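Local coordinates for protein (tenascin) (Gallus gallus, PDB 1QR4) that serves in the extracellular matrix as an adhesion protein and probably binds heparin and contactin through this segment of two fibronectin type III domains, at residues Ser124-Tyr129 with Pro137-Val142; Gly96-Ile101 with Val162-Val167; Thr112-Pro117 with Lys146-Leu151; Gly68-Ile73 with Thr88-Thr93; Tyr37-Val42 with Thr58-Arg63. All coordinates share one frame; numbering follows the deposited sequence.

Overall arrangement
Interactions 1, 2 and 3 belong to the second fibronectin type III domain, with centres about 10 Å from one another; interactions 4 and 5 belong to the first, their centres about 11 Å apart. Interaction 2 is the most buried, and is mostly apolar with a single hydroxyl-to-carbonyl bond. Interaction 1 is a hairpin lying near the surface, joined to interaction 2 through neighbouring strands 124-131 and 159-168. Interactions 3 and 4 are partly buried strand pairs reinforced by threonine hydroxyls. Interaction 5 differs from both: it spans two sheets and is chiefly apolar, packing against interaction 4 where Ile73 meets Leu39. Interactions 4 and 5 each hold a residue of the putative heparin site.

Interaction 1 of 5, residues Ser124-Tyr129 with Pro137-Val142; sequences SYRVSY and PNVVTV
Tyr129 lies against Asn138 at one end of this antiparallel strand pair. Tyr129 CB starts 4.5 Å from Asn138 O. With chi1 at 66°, CG is placed between the backbone N and the carbonyl carbon, which swings the ring back over the partner strand. Tyr129 CD2 is the ring atom that comes nearest to Asn138 O, at 3.4 Å. Farther out, CE1 and CZ of Tyr129 pass beneath Asn138 CB, with CZ 3.3 Å from it, a CH-pi contact over the face in which Asn138 CB stands off-centre toward the rim. At the tip, Tyr129 OH ends 3.0 Å from Asn138 ND2, and the amide plane is turned 31° from the ring.

Along the strands the backbone does the holding. Val127 and Val140 form the firm hydrogen-bonded pair: Val127 N gives to Val140 O at 3.0 Å, and Val140 N returns the bond to Val127 O at 2.9 Å. Tyr125 N bonds Val142 O, while the reverse bond from Val142 N is weak. Side chains of Tyr125, Val127, Val140 and Val142 occupy the inward face, where Trp115 touches Tyr125, Val127 and Val142. On the other face the Arg126 side chain runs beside Val139 and Thr141, its CG 3.8 Å from Val139 CG2, and its guanidinium makes a long, weak ion pair with Glu172. Strand 159-168 flanks 124-131 on its other side. This is the C-C' hairpin of a fibronectin type III domain, with C' as an edge strand of the four-stranded sheet.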
# COMPACT_ATOMS: atom_id res chain seq x y z
N SER A 124 13.82 5.57 -0.31
CA SER A 124 13.82 6.92 -0.91
C SER A 124 12.40 7.48 -1.16
O SER A 124 11.40 6.85 -0.82
CB SER A 124 14.63 6.92 -2.21
OG SER A 124 14.12 5.99 -3.15
N TYR A 125 12.34 8.69 -1.73
CA TYR A 125 11.07 9.34 -2.06
C TYR A 125 11.16 9.95 -3.45
O TYR A 125 12.18 10.55 -3.79
CB TYR A 125 10.76 10.47 -1.09
CG TYR A 125 10.58 10.07 0.35
CD1 TYR A 125 9.36 9.58 0.80
CD2 TYR A 125 11.62 10.20 1.26
CE1 TYR A 125 9.17 9.23 2.13
CE2 TYR A 125 11.45 9.85 2.60
CZ TYR A 125 10.22 9.37 3.02
OH TYR A 125 10.04 9.04 4.34
N ARG A 126 10.13 9.79 -4.27
CA ARG A 126 10.14 10.40 -5.60
C ARG A 126 9.18 11.60 -5.62
O ARG A 126 7.94 11.45 -5.59
CB ARG A 126 9.81 9.39 -6.70
CG ARG A 126 11.04 9.01 -7.53
CD ARG A 126 10.67 8.34 -8.85
NE ARG A 126 10.42 6.91 -8.72
CZ ARG A 126 11.37 6.00 -8.55
NH1 ARG A 126 12.65 6.36 -8.49
NH2 ARG A 126 11.05 4.71 -8.45
N VAL A 127 9.77 12.79 -5.59
CA VAL A 127 9.04 14.06 -5.60
C VAL A 127 8.92 14.60 -7.01
O VAL A 127 9.90 15.08 -7.58
CB VAL A 127 9.78 15.13 -4.76
CG1 VAL A 127 8.96 16.40 -4.71
CG2 VAL A 127 10.05 14.62 -3.36
N SER A 128 7.73 14.51 -7.59
CA SER A 128 7.52 15.04 -8.92
C SER A 128 6.76 16.38 -8.85
O SER A 128 6.06 16.66 -7.88
CB SER A 128 6.76 14.04 -9.80
OG SER A 128 5.41 13.91 -9.39
N TYR A 129 6.95 17.24 -9.85
CA TYR A 129 6.25 18.52 -9.87
C TYR A 129 6.07 19.02 -11.29
O TYR A 129 6.98 18.94 -12.12
CB TYR A 129 6.95 19.58 -8.99
CG TYR A 129 8.31 20.01 -9.47
CD1 TYR A 129 8.44 20.90 -10.54
CD2 TYR A 129 9.47 19.50 -8.88
CE1 TYR A 129 9.69 21.26 -11.02
CE2 TYR A 129 10.73 19.85 -9.36
CZ TYR A 129 10.83 20.73 -10.43
OH TYR A 129 12.06 21.06 -10.94
N PRO A 137 6.55 15.86 -16.14
CA PRO A 137 7.03 16.05 -14.77
C PRO A 137 8.51 16.25 -14.61
O PRO A 137 9.30 15.96 -15.51
CB PRO A 137 6.56 14.78 -14.07
CG PRO A 137 5.29 14.47 -14.76
CD PRO A 137 5.68 14.67 -16.21
N ASN A 138 8.87 16.82 -13.47
CA ASN A 138 10.25 17.06 -13.10
C ASN A 138 10.38 16.30 -11.79
O ASN A 138 9.90 16.74 -10.74
CB ASN A 138 10.47 18.55 -12.86
CG ASN A 138 11.34 19.19 -13.91
OD1 ASN A 138 10.92 19.38 -15.05
ND2 ASN A 138 12.56 19.53 -13.53
N VAL A 139 10.98 15.12 -11.87
CA VAL A 139 11.15 14.25 -10.71
C VAL A 139 12.50 14.42 -10.03
O VAL A 139 13.53 14.50 -10.69
CB VAL A 139 10.89 12.77 -11.10
CG1 VAL A 139 11.56 12.45 -12.42
CG2 VAL A 139 11.39 11.83 -10.03
N VAL A 140 12.48 14.52 -8.70
CA VAL A 140 13.70 14.65 -7.91
C VAL A 140 13.69 13.57 -6.83
O VAL A 140 12.70 13.41 -6.13
CB VAL A 140 13.82 16.05 -7.25
CG1 VAL A 140 14.70 15.99 -5.99
CG2 VAL A 140 14.43 17.04 -8.25
N THR A 141 14.79 12.83 -6.72
CA THR A 141 14.85 11.77 -5.72
C THR A 141 15.65 12.25 -4.51
O THR A 141 16.62 13.00 -4.65
CB THR A 141 15.43 10.44 -6.31
OG1 THR A 141 14.89 10.22 -7.62
CG2 THR A 141 15.00 9.27 -5.47
N VAL A 142 15.19 11.88 -3.32
CA VAL A 142 15.85 12.28 -2.10
C VAL A 142 15.87 11.08 -1.15
O VAL A 142 14.89 10.34 -1.07
CB VAL A 142 15.15 13.51 -1.47
CG1 VAL A 142 14.38 13.14 -0.20
CG2 VAL A 142 16.18 14.62 -1.23

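Interaction 2 of 5, residues Gly96-Ile101 with Val162-Val167; sequences GSPKGI and VNIISV
Ile101 and Pro98 come down on Ile164 from the segment that leads into the first strand of the second fibronectin type III domain, so the contact crosses from that opening segment to strand 159-168, an inner strand of the four-stranded sheet in the beta-sandwich. Ile164 serves both with different branches. Its CG2, anti to the backbone N, meets the pyrrolidine ring of Pro98, with CG2 3.8 Å from Pro98 CG. Its CG1 branch swings the other way (chi1 -60°) and carries CD1 to within 3.8 Å of Ile101 CD1.

Ile101 itself reaches down as a fully extended chain and lies across both of its neighbours at a slant. Its terminal methyl thus touches Ile164 and also Val162, where Ile101 CD1 is 3.5 Å from Val162 CG1. Val113 and Trp115 of strand 111-115, next to Ile101 in the three-stranded sheet, pack onto this apolar group, Val113 on Ile101 and Ile164, Trp115 on Pro98 and Ile164, which places it in the domain interior.

Toward Gly96 the chemistry turns polar. Ser166 points its side chain at the opening segment, and Ser173 OG adds a weak bond to Gly96 O while also accepting from Ser166 N. Pro98 CD lies 3.5 Å from Ser166 OG, covering the hydroxyl. That hydroxyl donates to Gly96 O at 2.7 Å, arriving in the carbonyl plane with a C=O...O angle of 155°.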
# COMPACT_ATOMS: atom_id res chain seq x y z
N GLY A 96 4.08 2.21 2.38
CA GLY A 96 3.26 3.35 2.77
C GLY A 96 3.53 4.72 2.14
O GLY A 96 4.68 5.07 1.83
N SER A 97 2.45 5.49 1.94
CA SER A 97 2.50 6.85 1.37
C SER A 97 2.90 7.84 2.47
O SER A 97 2.60 7.60 3.64
CB SER A 97 1.11 7.30 0.92
OG SER A 97 0.57 6.53 -0.14
N PRO A 98 3.58 8.96 2.10
CA PRO A 98 3.96 9.95 3.12
C PRO A 98 2.61 10.51 3.57
O PRO A 98 1.64 10.47 2.81
CB PRO A 98 4.76 10.97 2.32
CG PRO A 98 5.34 10.17 1.22
CD PRO A 98 4.17 9.32 0.80
N LYS A 99 2.53 11.01 4.80
CA LYS A 99 1.25 11.50 5.32
C LYS A 99 0.78 12.93 5.02
O LYS A 99 -0.42 13.17 4.89
CB LYS A 99 1.15 11.20 6.82
CG LYS A 99 1.13 9.71 7.15
CD LYS A 99 0.01 8.98 6.40
CE LYS A 99 -1.39 9.42 6.87
NZ LYS A 99 -1.68 9.06 8.30
N GLY A 100 1.70 13.88 4.89
CA GLY A 100 1.26 15.24 4.63
C GLY A 100 2.24 16.12 3.88
O GLY A 100 3.36 16.35 4.32
N ILE A 101 1.80 16.64 2.75
CA ILE A 101 2.66 17.51 1.98
C ILE A 101 2.45 18.96 2.44
O ILE A 101 1.32 19.40 2.65
CB ILE A 101 2.41 17.34 0.47
CG1 ILE A 101 3.42 18.15 -0.33
CG2 ILE A 101 0.98 17.70 0.12
CD1 ILE A 101 3.30 17.94 -1.83
N VAL A 162 2.29 18.95 -7.13
CA VAL A 162 3.43 18.27 -6.53
C VAL A 162 3.07 16.98 -5.85
O VAL A 162 2.43 16.98 -4.82
CB VAL A 162 4.14 19.16 -5.48
CG1 VAL A 162 5.24 18.38 -4.76
CG2 VAL A 162 4.72 20.39 -6.15
N ASN A 163 3.61 15.90 -6.40
CA ASN A 163 3.40 14.55 -5.92
C ASN A 163 4.65 14.00 -5.25
O ASN A 163 5.77 14.28 -5.67
CB ASN A 163 3.05 13.64 -7.09
CG ASN A 163 1.93 14.20 -7.96
OD1 ASN A 163 2.16 14.65 -9.08
ND2 ASN A 163 0.70 14.17 -7.45
N ILE A 164 4.44 13.22 -4.20
CA ILE A 164 5.53 12.60 -3.46
C ILE A 164 5.18 11.12 -3.29
O ILE A 164 4.05 10.77 -2.92
CB ILE A 164 5.74 13.26 -2.10
CG1 ILE A 164 6.06 14.75 -2.30
CG2 ILE A 164 6.87 12.57 -1.34
CD1 ILE A 164 6.17 15.54 -1.01
N ILE A 165 6.15 10.25 -3.59
CA ILE A 165 5.95 8.80 -3.50
C ILE A 165 7.07 8.16 -2.71
O ILE A 165 8.21 8.58 -2.84
CB ILE A 165 5.96 8.19 -4.92
CG1 ILE A 165 4.67 8.51 -5.64
CG2 ILE A 165 6.18 6.71 -4.87
CD1 ILE A 165 4.66 8.09 -7.09
N SER A 166 6.73 7.17 -1.89
CA SER A 166 7.74 6.43 -1.12
C SER A 166 8.25 5.27 -1.97
O SER A 166 7.48 4.67 -2.73
CB SER A 166 7.15 5.82 0.15
OG SER A 166 6.59 6.81 0.97
N VAL A 167 9.53 4.94 -1.81
CA VAL A 167 10.12 3.84 -2.56
C VAL A 167 10.97 2.95 -1.65
O VAL A 167 11.75 3.43 -0.84
CB VAL A 167 11.01 4.35 -3.72
CG1 VAL A 167 11.53 3.17 -4.54
CG2 VAL A 167 10.23 5.27 -4.62

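Interaction 3 of 5, residues Thr112-Pro117 with Lys146-Leu151; sequences TVSWTP and KTRTKL
Two torsions set up the meeting of Trp115 and Thr147. Trp115 chi1 of 55° holds the indole between its own backbone N and carbonyl carbon, laying the ring under the backbone that enters strand 148-151; Thr147 chi1 of 175° turns OG1 away from its amide nitrogen and onto Trp115 O. The indole face is covered by the peptide itself: Thr147 O stands 3.5 Å above the ring plane, over its centre, and Arg148 N lies above it nearer the rim. Arg148 CA adds a CH-pi contact to the six-membered ring.

Thr147 O takes two donors from opposite faces of its plane. Trp115 N comes at 3.1 Å and nearly straight, with an N-H...O angle of 167°; Ser114 OG comes from the other side at 3.3 Å. In return, Thr147 OG1 gives a 2.7 Å bond to Trp115 O. Farther along, Thr149 N bonds Val113 O at 2.9 Å, whereas the bond back from Val113 N is weak. Val113 CG1 packs on Thr149 CG2, 3.7 Å away and pointing the same way, and on Leu151. Arg148 lies on the opposite face, where Ser114 CB sits over one face of its guanidinium.

These are the B and E strands of the three-stranded sheet, and Trp115 is the core tryptophan of the fibronectin type III fold, and its indole also meets the ring of Tyr125. The threonine hydroxyl supplies Trp115 O with the donor that a backbone amide would give in a regular strand pair, so both backbone polar atoms of Trp115 are satisfied by one residue.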
# COMPACT_ATOMS: atom_id res chain seq x y z
N THR A 112 10.42 25.15 -0.48
CA THR A 112 10.82 24.02 0.34
C THR A 112 9.60 23.14 0.60
O THR A 112 8.72 23.49 1.39
CB THR A 112 11.42 24.49 1.70
OG1 THR A 112 12.67 25.16 1.48
CG2 THR A 112 11.65 23.31 2.66
N VAL A 113 9.53 22.01 -0.11
CA VAL A 113 8.45 21.05 0.09
C VAL A 113 8.91 20.07 1.16
O VAL A 113 10.06 19.64 1.17
CB VAL A 113 8.08 20.33 -1.23
CG1 VAL A 113 9.31 19.80 -1.92
CG2 VAL A 113 7.09 19.22 -0.94
N SER A 114 8.03 19.78 2.10
CA SER A 114 8.33 18.87 3.20
C SER A 114 7.19 17.85 3.34
O SER A 114 6.09 18.08 2.85
CB SER A 114 8.50 19.68 4.47
OG SER A 114 8.62 18.85 5.60
N TRP A 115 7.47 16.72 3.98
CA TRP A 115 6.45 15.67 4.16
C TRP A 115 6.64 14.88 5.43
O TRP A 115 7.75 14.77 5.93
CB TRP A 115 6.46 14.68 2.99
CG TRP A 115 7.79 14.08 2.77
CD1 TRP A 115 8.29 12.96 3.36
CD2 TRP A 115 8.85 14.61 1.95
NE1 TRP A 115 9.60 12.76 2.98
CE2 TRP A 115 9.96 13.76 2.11
CE3 TRP A 115 8.95 15.72 1.10
CZ2 TRP A 115 11.18 13.98 1.44
CZ3 TRP A 115 10.17 15.94 0.43
CH2 TRP A 115 11.26 15.07 0.61
N THR A 116 5.57 14.31 5.94
CA THR A 116 5.69 13.51 7.15
C THR A 116 5.78 12.03 6.77
O THR A 116 4.93 11.48 6.07
CB THR A 116 4.57 13.79 8.19
OG1 THR A 116 3.37 13.09 7.83
CG2 THR A 116 4.29 15.30 8.27
N PRO A 117 6.89 11.40 7.16
CA PRO A 117 7.25 10.00 6.93
C PRO A 117 6.25 9.01 7.48
O PRO A 117 5.68 9.21 8.55
CB PRO A 117 8.57 9.88 7.67
CG PRO A 117 9.15 11.23 7.53
CD PRO A 117 7.98 12.08 7.88
N LYS A 146 15.85 11.74 4.86
CA LYS A 146 15.45 13.12 4.59
C LYS A 146 13.93 13.25 4.60
O LYS A 146 13.22 12.38 4.10
CB LYS A 146 16.00 13.60 3.25
CG LYS A 146 17.51 13.43 3.10
CD LYS A 146 18.06 14.29 1.97
CE LYS A 146 17.97 15.78 2.31
NZ LYS A 146 18.51 16.68 1.25
N THR A 147 13.45 14.35 5.17
CA THR A 147 12.02 14.61 5.28
C THR A 147 11.60 15.89 4.54
O THR A 147 10.45 16.33 4.66
CB THR A 147 11.62 14.68 6.77
OG1 THR A 147 10.24 15.05 6.90
CG2 THR A 147 12.48 15.70 7.50
N ARG A 148 12.51 16.45 3.75
CA ARG A 148 12.23 17.67 2.99
C ARG A 148 13.23 17.94 1.88
O ARG A 148 14.33 17.38 1.87
CB ARG A 148 12.20 18.90 3.93
CG ARG A 148 13.55 19.29 4.53
CD ARG A 148 13.44 20.55 5.38
NE ARG A 148 12.40 20.43 6.40
CZ ARG A 148 11.79 21.46 6.98
NH1 ARG A 148 12.12 22.70 6.63
NH2 ARG A 148 10.83 21.26 7.88
N THR A 149 12.84 18.79 0.94
CA THR A 149 13.73 19.17 -0.15
C THR A 149 13.39 20.55 -0.70
O THR A 149 12.31 21.10 -0.46
CB THR A 149 13.78 18.13 -1.31
OG1 THR A 149 15.03 18.25 -2.01
CG2 THR A 149 12.65 18.37 -2.30
N LYS A 150 14.34 21.09 -1.45
CA LYS A 150 14.24 22.40 -2.05
C LYS A 150 13.99 22.25 -3.54
O LYS A 150 14.61 21.42 -4.20
CB LYS A 150 15.55 23.16 -1.81
CG LYS A 150 16.81 22.39 -2.27
CD LYS A 150 18.12 23.09 -1.92
CE LYS A 150 18.45 22.98 -0.44
NZ LYS A 150 19.82 23.51 -0.15
N LEU A 151 13.02 23.01 -4.05
CA LEU A 151 12.73 23.00 -5.47
C LEU A 151 13.30 24.31 -6.02
O LEU A 151 13.22 25.35 -5.35
CB LEU A 151 11.22 22.88 -5.73
CG LEU A 151 10.49 21.61 -5.28
CD1 LEU A 151 9.10 21.56 -5.88
CD2 LEU A 151 11.26 20.39 -5.74

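Interaction 4 of 5, residues Gly68-Ile73 with Thr88-Thr93; sequences GTEYTI and TIKGST
Thr93 holds the backbone of Thr69 with both its amide and its hydroxyl at one end of the pair. Thr93 N donates to Thr69 O at 2.7 Å, and Thr93 OG1 receives Thr69 N at 2.8 Å, so a hydroxyl replaces the carbonyl expected as the second acceptor. Beyond them the exchange is regular: Tyr71 N and Gly91 O at 2.7 Å, Gly91 N and Tyr71 O at 3.0 Å, then Ile73 and Ile89 bonded both ways.

Side chains divide by face. On the inward side Ile73 CB lies 4.1 Å from Ile89 CG1, while Gly91 offers no side chain beside them and its O approaches the Tyr71 ring at the edge, in plane. On the outward side Glu70, its CG anti to the backbone N (chi1 -177°), extends across Lys90, with OE2 3.9 Å from Lys90 CB.

The second shell fixes the threonine and the tyrosine. Thr93 OG1 also bonds Asp66 O, and Tyr71 OH bonds Asp66 N; this tie from the tyrosine of strand 70-78 back to the preceding loop is the tyrosine corner of Greek-key beta-sandwiches, here between the E and F strands. Ile73 and Ile89 continue into the core, against Leu23, Leu25, Leu13 and Val15.

Lys90 belongs to the putative heparin-binding site. Its NZ lies 6.5 Å from Glu70 OE2, too far for a salt bridge, so the carboxylate does not tie up the ammonium directly, although it probably lowers the local positive potential somewhat; Lys90 could still take part in binding an anionic sugar.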
# COMPACT_ATOMS: atom_id res chain seq x y z
N GLY A 68 3.77 -2.36 3.44
CA GLY A 68 4.97 -3.00 2.93
C GLY A 68 5.39 -4.14 3.83
O GLY A 68 6.49 -4.13 4.34
N THR A 69 4.47 -5.06 4.06
CA THR A 69 4.70 -6.22 4.92
C THR A 69 4.19 -7.46 4.22
O THR A 69 3.15 -7.42 3.57
CB THR A 69 3.92 -6.08 6.25
OG1 THR A 69 4.39 -4.95 6.97
CG2 THR A 69 4.09 -7.31 7.11
N GLU A 70 4.91 -8.57 4.34
CA GLU A 70 4.45 -9.79 3.70
C GLU A 70 3.68 -10.65 4.69
O GLU A 70 4.00 -10.69 5.86
CB GLU A 70 5.63 -10.56 3.12
CG GLU A 70 5.23 -11.81 2.36
CD GLU A 70 6.39 -12.42 1.61
OE1 GLU A 70 7.46 -12.64 2.22
OE2 GLU A 70 6.23 -12.68 0.39
N TYR A 71 2.64 -11.32 4.21
CA TYR A 71 1.83 -12.19 5.04
C TYR A 71 1.64 -13.59 4.45
O TYR A 71 1.47 -13.76 3.24
CB TYR A 71 0.43 -11.60 5.25
CG TYR A 71 0.37 -10.36 6.09
CD1 TYR A 71 0.45 -9.10 5.50
CD2 TYR A 71 0.17 -10.44 7.46
CE1 TYR A 71 0.35 -7.95 6.26
CE2 TYR A 71 0.06 -9.29 8.22
CZ TYR A 71 0.15 -8.05 7.62
OH TYR A 71 0.05 -6.91 8.37
N THR A 72 1.65 -14.59 5.32
CA THR A 72 1.41 -15.94 4.87
C THR A 72 -0.08 -16.10 5.11
O THR A 72 -0.54 -16.00 6.24
CB THR A 72 2.19 -16.96 5.72
OG1 THR A 72 3.59 -16.73 5.57
CG2 THR A 72 1.87 -18.38 5.28
N ILE A 73 -0.84 -16.24 4.03
CA ILE A 73 -2.28 -16.39 4.16
C ILE A 73 -2.70 -17.81 3.84
O ILE A 73 -2.30 -18.38 2.83
CB ILE A 73 -3.05 -15.42 3.21
CG1 ILE A 73 -2.64 -13.97 3.50
CG2 ILE A 73 -4.56 -15.53 3.44
CD1 ILE A 73 -3.01 -12.98 2.41
N THR A 88 -2.58 -22.38 0.83
CA THR A 88 -1.73 -21.27 1.22
C THR A 88 -1.10 -20.42 0.13
O THR A 88 -0.79 -20.90 -0.97
CB THR A 88 -0.61 -21.78 2.14
OG1 THR A 88 -1.18 -22.30 3.34
CG2 THR A 88 0.36 -20.66 2.50
N ILE A 89 -0.97 -19.13 0.44
CA ILE A 89 -0.34 -18.15 -0.44
C ILE A 89 0.27 -17.05 0.41
O ILE A 89 -0.03 -16.91 1.61
CB ILE A 89 -1.33 -17.42 -1.40
CG1 ILE A 89 -2.41 -16.69 -0.61
CG2 ILE A 89 -1.89 -18.36 -2.43
CD1 ILE A 89 -2.94 -15.44 -1.29
N LYS A 90 1.12 -16.26 -0.24
CA LYS A 90 1.78 -15.14 0.39
C LYS A 90 1.38 -13.87 -0.36
O LYS A 90 1.20 -13.86 -1.58
CB LYS A 90 3.29 -15.31 0.37
CG LYS A 90 3.79 -16.39 1.30
CD LYS A 90 5.31 -16.48 1.27
CE LYS A 90 5.80 -17.54 2.25
NZ LYS A 90 5.19 -18.87 1.96
N GLY A 91 1.20 -12.82 0.40
CA GLY A 91 0.83 -11.54 -0.16
C GLY A 91 1.41 -10.47 0.73
O GLY A 91 1.34 -10.55 1.96
N SER A 92 2.08 -9.51 0.11
CA SER A 92 2.67 -8.42 0.86
C SER A 92 1.92 -7.14 0.53
O SER A 92 1.46 -6.95 -0.59
CB SER A 92 4.14 -8.30 0.50
OG SER A 92 4.31 -8.29 -0.90
N THR A 93 1.74 -6.29 1.54
CA THR A 93 1.06 -5.00 1.35
C THR A 93 2.03 -4.06 0.65
O THR A 93 3.25 -4.29 0.66
CB THR A 93 0.67 -4.36 2.69
OG1 THR A 93 1.78 -4.43 3.61
CG2 THR A 93 -0.54 -5.04 3.29

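Interaction 5 of 5, residues Tyr37-Val42 with Thr58-Arg63; sequences YRLTYV and TSFILR
The two sheets of the first fibronectin type III beta-sandwich face each other here, with Leu39 and Tyr41 of strand C touching Phe60 and Leu62 of strand E. The strand axes lie 10.7 Å apart and 34° from parallel, the spacing of packed sheets and too far for backbone pairing; the contact is made by side chains, chiefly apolar ones.

Leu39 extends from strand 37-42 with CG anti to its backbone N (chi1 173°), and its CD2 does the touching: 3.8 Å from Phe60 CE1 and 4.2 Å from Leu62 CD1. Leu25 of the facing sheet and Ile73 and Ile53 of its own sheet press on Leu39 as well, making it part of the domain core.

Arg38, of the putative heparin-binding site, points the other way, away from the core, and pairs with Glu50 in a salt bridge. Strand C therefore serves the interior with one face and the charged surface with the other.

At the far end Tyr41 is met by both methyls of Leu62, the two side chains set at an angle. Leu62 CD2 stands 4.1 Å above one face of the Tyr41 ring, off toward the rim, and Leu62 CD1 reaches Tyr41 CE1 at 3.6 Å.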
# COMPACT_ATOMS: atom_id res chain seq x y z
N TYR A 37 -15.59 -21.11 6.58
CA TYR A 37 -14.18 -21.04 6.25
C TYR A 37 -13.46 -20.39 7.41
O TYR A 37 -14.05 -19.64 8.17
CB TYR A 37 -13.97 -20.13 5.03
CG TYR A 37 -14.51 -20.62 3.71
CD1 TYR A 37 -13.73 -21.43 2.88
CD2 TYR A 37 -15.73 -20.17 3.23
CE1 TYR A 37 -14.17 -21.76 1.59
CE2 TYR A 37 -16.16 -20.49 1.95
CZ TYR A 37 -15.37 -21.28 1.13
OH TYR A 37 -15.79 -21.58 -0.14
N ARG A 38 -12.18 -20.68 7.54
CA ARG A 38 -11.38 -20.06 8.58
C ARG A 38 -10.16 -19.53 7.85
O ARG A 38 -9.51 -20.25 7.11
CB ARG A 38 -10.96 -21.07 9.64
CG ARG A 38 -10.11 -20.46 10.73
CD ARG A 38 -9.55 -21.54 11.61
NE ARG A 38 -8.17 -21.25 11.98
CZ ARG A 38 -7.60 -21.65 13.12
NH1 ARG A 38 -8.28 -22.36 14.01
NH2 ARG A 38 -6.34 -21.31 13.37
N LEU A 39 -9.92 -18.24 8.00
CA LEU A 39 -8.80 -17.58 7.35
C LEU A 39 -7.82 -17.18 8.41
O LEU A 39 -8.20 -16.54 9.38
CB LEU A 39 -9.29 -16.33 6.63
CG LEU A 39 -8.27 -15.39 6.00
CD1 LEU A 39 -7.65 -16.07 4.83
CD2 LEU A 39 -8.94 -14.11 5.55
N THR A 40 -6.59 -17.65 8.28
CA THR A 40 -5.54 -17.28 9.23
C THR A 40 -4.46 -16.64 8.39
O THR A 40 -4.31 -16.94 7.21
CB THR A 40 -4.96 -18.49 10.00
OG1 THR A 40 -4.53 -19.49 9.07
CG2 THR A 40 -6.00 -19.11 10.92
N TYR A 41 -3.76 -15.69 8.98
CA TYR A 41 -2.68 -15.00 8.30
C TYR A 41 -1.72 -14.57 9.37
O TYR A 41 -2.14 -14.04 10.40
CB TYR A 41 -3.19 -13.78 7.52
CG TYR A 41 -3.90 -12.72 8.34
CD1 TYR A 41 -5.28 -12.78 8.56
CD2 TYR A 41 -3.20 -11.62 8.86
CE1 TYR A 41 -5.94 -11.78 9.27
CE2 TYR A 41 -3.85 -10.61 9.56
CZ TYR A 41 -5.22 -10.70 9.76
OH TYR A 41 -5.88 -9.70 10.46
N VAL A 42 -0.44 -14.83 9.17
CA VAL A 42 0.54 -14.45 10.17
C VAL A 42 1.50 -13.44 9.61
O VAL A 42 1.77 -13.43 8.41
CB VAL A 42 1.28 -15.71 10.76
CG1 VAL A 42 0.37 -16.92 10.74
CG2 VAL A 42 2.56 -16.00 10.03
N THR A 58 -16.63 -16.12 -1.89
CA THR A 58 -15.52 -16.62 -2.67
C THR A 58 -14.55 -15.45 -2.83
O THR A 58 -13.56 -15.52 -3.55
CB THR A 58 -15.97 -17.14 -4.04
OG1 THR A 58 -16.65 -16.11 -4.75
CG2 THR A 58 -16.87 -18.34 -3.87
N SER A 59 -14.85 -14.39 -2.08
CA SER A 59 -14.08 -13.15 -2.09
C SER A 59 -14.21 -12.52 -0.71
O SER A 59 -15.24 -12.66 -0.04
CB SER A 59 -14.65 -12.21 -3.14
OG SER A 59 -13.76 -11.13 -3.37
N PHE A 60 -13.17 -11.82 -0.28
CA PHE A 60 -13.16 -11.17 1.02
C PHE A 60 -11.98 -10.22 1.06
O PHE A 60 -10.88 -10.60 0.65
CB PHE A 60 -13.00 -12.23 2.12
CG PHE A 60 -12.59 -11.69 3.46
CD1 PHE A 60 -11.25 -11.41 3.74
CD2 PHE A 60 -13.54 -11.48 4.46
CE1 PHE A 60 -10.87 -10.92 4.99
CE2 PHE A 60 -13.16 -10.99 5.71
CZ PHE A 60 -11.83 -10.71 5.97
N ILE A 61 -12.22 -8.99 1.53
CA ILE A 61 -11.16 -7.99 1.63
C ILE A 61 -10.54 -8.04 3.01
O ILE A 61 -11.20 -7.80 4.02
CB ILE A 61 -11.66 -6.54 1.41
CG1 ILE A 61 -12.33 -6.39 0.04
CG2 ILE A 61 -10.49 -5.58 1.50
CD1 ILE A 61 -11.37 -6.46 -1.10
N LEU A 62 -9.27 -8.41 3.05
CA LEU A 62 -8.55 -8.50 4.29
C LEU A 62 -8.13 -7.08 4.68
O LEU A 62 -7.58 -6.34 3.87
CB LEU A 62 -7.34 -9.40 4.09
CG LEU A 62 -6.61 -9.87 5.33
CD1 LEU A 62 -7.57 -10.28 6.43
CD2 LEU A 62 -5.76 -11.04 4.90
N ARG A 63 -8.40 -6.70 5.92
CA ARG A 63 -8.07 -5.35 6.38
C ARG A 63 -7.36 -5.28 7.73
O ARG A 63 -7.34 -6.25 8.51
CB ARG A 63 -9.35 -4.51 6.45
CG ARG A 63 -10.03 -4.23 5.10
CD ARG A 63 -11.43 -3.67 5.30
NE ARG A 63 -12.35 -4.69 5.82
CZ ARG A 63 -13.43 -5.12 5.18
NH1 ARG A 63 -13.74 -4.64 3.98
NH2 ARG A 63 -14.18 -6.08 5.72